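Local structure of amicyanin (Paracoccus versutus, 1ID2) at residues H54-K59 against Y89-T94. The protein carries electrons as a small type I blue copper protein of the plastocyanin/azurin family, using a single bound copper ion. Sequence-based numbering, arbitrary orientation.
Sequences HNVAFK and YDYFCT. With CU (copper (II) ion), chain D.
With its CG set between backbone N and carbonyl carbon (chi1 77°), Asn55 turns its amide onto Thr94, while Cys93, SG anti to its own N (chi1 175°), points its sulfur at the copper beside His54. Asn55 OD1 takes the Thr94 N-H on an in-plane lone pair (2.9 Å, 171° at the hydrogen), and Asn55 ND2 gives a bond within the amide plane to Thr94 OG1 (3.0 Å); ND2 also reaches Gly70 O, so three bonds grip the amide and fix its rotation. The Asn55 N-H gives a long hydrogen bond to Cys93 SG (N to SG 3.6 Å) and probably tempers the thiolate charge. With an alanine here the Thr94 N-H and OG1 would probably lose these partners, leaving the Thr94 end of 89-94 freer to shift against 54-59. Beyond, Ala57 and Phe92 exchange both backbone bonds as one antiparallel hydrogen-bonded pair, and Ala57 CB sits over a face of the Phe92 ring, 4.1 Å from its centroid. Tyr91 CB likewise lies over the Phe58 ring. One water bridges Lys59 N and Asp90 O. His54 ND1 and Cys93 SG each bind copper at 2.0 Å; with His96 and Met99 they form the type I copper site of the cupredoxin fold.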
loop_
_atom_site.group_PDB
_atom_site.type_symbol
_atom_site.label_atom_id
_atom_site.label_comp_id
_atom_site.label_asym_id
_atom_site.label_seq_id
_atom_site.Cartn_x
_atom_site.Cartn_y
_atom_site.Cartn_z
ATOM N N HIS A 54 8.812 6.487 -1.830
ATOM C CA HIS A 54 8.174 5.301 -2.372
ATOM C C HIS A 54 6.668 5.475 -2.250
ATOM O O HIS A 54 6.206 6.194 -1.367
ATOM C CB HIS A 54 8.622 4.067 -1.605
ATOM C CG HIS A 54 10.093 3.767 -1.741
ATOM N ND1 HIS A 54 10.657 3.429 -2.946
ATOM C CD2 HIS A 54 11.027 3.638 -0.770
ATOM C CE1 HIS A 54 11.909 3.109 -2.683
ATOM N NE2 HIS A 54 12.186 3.217 -1.391
ATOM N N ASN A 55 5.918 4.981 -3.228
ATOM C CA ASN A 55 4.459 4.969 -3.114
ATOM C C ASN A 55 3.902 3.575 -3.364
ATOM O O ASN A 55 4.664 2.591 -3.365
ATOM C CB ASN A 55 3.810 5.988 -4.068
ATOM C CG ASN A 55 3.774 5.512 -5.511
ATOM O OD1 ASN A 55 4.601 4.718 -5.912
ATOM N ND2 ASN A 55 2.877 6.080 -6.318
ATOM N N VAL A 56 2.569 3.474 -3.347
ATOM C CA VAL A 56 1.861 2.231 -3.688
ATOM C C VAL A 56 0.946 2.539 -4.859
ATOM O O VAL A 56 0.250 3.557 -4.823
ATOM C CB VAL A 56 1.018 1.713 -2.477
ATOM C CG1 VAL A 56 0.114 0.566 -2.887
ATOM C CG2 VAL A 56 1.944 1.228 -1.395
ATOM N N ALA A 57 1.113 1.802 -5.963
ATOM C CA ALA A 57 0.327 2.026 -7.180
ATOM C C ALA A 57 -0.209 0.739 -7.811
ATOM O O ALA A 57 0.298 -0.368 -7.559
ATOM C CB ALA A 57 1.148 2.818 -8.205
ATOM N N PHE A 58 -1.338 0.877 -8.498
ATOM C CA PHE A 58 -2.025 -0.261 -9.109
ATOM C C PHE A 58 -2.247 0.116 -10.573
ATOM O O PHE A 58 -2.535 1.272 -10.878
ATOM C CB PHE A 58 -3.388 -0.538 -8.429
ATOM C CG PHE A 58 -3.302 -0.943 -6.944
ATOM C CD1 PHE A 58 -3.106 -2.261 -6.574
ATOM C CD2 PHE A 58 -3.426 0.002 -5.934
ATOM C CE1 PHE A 58 -3.016 -2.628 -5.220
ATOM C CE2 PHE A 58 -3.340 -0.364 -4.587
ATOM C CZ PHE A 58 -3.134 -1.670 -4.233
ATOM N N LYS A 59 -1.937 -0.807 -11.478
ATOM C CA LYS A 59 -2.260 -0.648 -12.900
ATOM C C LYS A 59 -3.787 -0.631 -13.087
ATOM O O LYS A 59 -4.540 -0.965 -12.168
ATOM C CB LYS A 59 -1.683 -1.817 -13.717
ATOM C CG LYS A 59 -0.159 -1.926 -13.767
ATOM C CD LYS A 59 0.399 -1.001 -14.826
ATOM C CE LYS A 59 1.912 -0.885 -14.754
ATOM N NZ LYS A 59 2.349 0.472 -15.224
ATOM N N TYR A 89 -4.287 -8.490 -5.387
ATOM C CA TYR A 89 -4.013 -7.137 -5.854
ATOM C C TYR A 89 -2.510 -6.928 -5.844
ATOM O O TYR A 89 -1.868 -7.099 -4.821
ATOM C CB TYR A 89 -4.679 -6.115 -4.930
ATOM C CG TYR A 89 -6.153 -6.355 -4.716
ATOM C CD1 TYR A 89 -7.087 -5.712 -5.507
ATOM C CD2 TYR A 89 -6.607 -7.300 -3.799
ATOM C CE1 TYR A 89 -8.427 -6.000 -5.421
ATOM C CE2 TYR A 89 -7.959 -7.604 -3.708
ATOM C CZ TYR A 89 -8.864 -6.946 -4.537
ATOM O OH TYR A 89 -10.202 -7.268 -4.552
ATOM N N ASP A 90 -1.955 -6.741 -7.030
ATOM C CA ASP A 90 -0.546 -6.409 -7.227
ATOM C C ASP A 90 -0.379 -4.914 -7.161
ATOM O O ASP A 90 -1.087 -4.193 -7.864
ATOM C CB ASP A 90 -0.071 -6.829 -8.619
ATOM C CG ASP A 90 -0.369 -8.255 -8.924
ATOM O OD1 ASP A 90 -1.279 -8.503 -9.764
ATOM O OD2 ASP A 90 0.332 -9.105 -8.322
ATOM N N TYR A 91 0.695 -4.466 -6.524
ATOM C CA TYR A 91 1.049 -3.061 -6.600
ATOM C C TYR A 91 2.524 -2.981 -6.918
ATOM O O TYR A 91 3.241 -3.980 -6.836
ATOM C CB TYR A 91 0.738 -2.330 -5.285
ATOM C CG TYR A 91 1.404 -2.934 -4.072
ATOM C CD1 TYR A 91 2.629 -2.458 -3.618
ATOM C CD2 TYR A 91 0.831 -4.020 -3.406
ATOM C CE1 TYR A 91 3.275 -3.054 -2.552
ATOM C CE2 TYR A 91 1.468 -4.618 -2.337
ATOM C CZ TYR A 91 2.701 -4.126 -1.923
ATOM O OH TYR A 91 3.326 -4.685 -0.840
ATOM N N PHE A 92 2.961 -1.775 -7.247
ATOM C CA PHE A 92 4.341 -1.504 -7.556
ATOM C C PHE A 92 4.573 -0.048 -7.161
ATOM O O PHE A 92 3.637 0.660 -6.776
ATOM C CB PHE A 92 4.603 -1.729 -9.067
ATOM C CG PHE A 92 3.747 -0.871 -9.961
ATOM C CD1 PHE A 92 2.420 -1.208 -10.198
ATOM C CD2 PHE A 92 4.223 0.336 -10.459
ATOM C CE1 PHE A 92 1.583 -0.353 -10.890
ATOM C CE2 PHE A 92 3.379 1.201 -11.162
ATOM C CZ PHE A 92 2.042 0.845 -11.369
ATOM N N CYS A 93 5.827 0.376 -7.195
ATOM C CA CYS A 93 6.190 1.724 -6.819
ATOM C C CYS A 93 6.409 2.461 -8.111
ATOM O O CYS A 93 7.079 1.959 -8.999
ATOM C CB CYS A 93 7.469 1.706 -5.973
ATOM S SG CYS A 93 8.036 3.341 -5.592
ATOM N N THR A 94 5.696 3.560 -8.278
ATOM C CA THR A 94 5.570 4.222 -9.562
ATOM C C THR A 94 6.911 4.572 -10.205
ATOM O O THR A 94 7.132 4.284 -11.372
ATOM C CB THR A 94 4.704 5.498 -9.421
ATOM O OG1 THR A 94 3.371 5.120 -9.075
ATOM C CG2 THR A 94 4.680 6.295 -10.722
HETATM CU CU CU D . 9.886 3.060 -4.776
HETATM O O HOH W 1 -0.610 -3.443 -10.394
#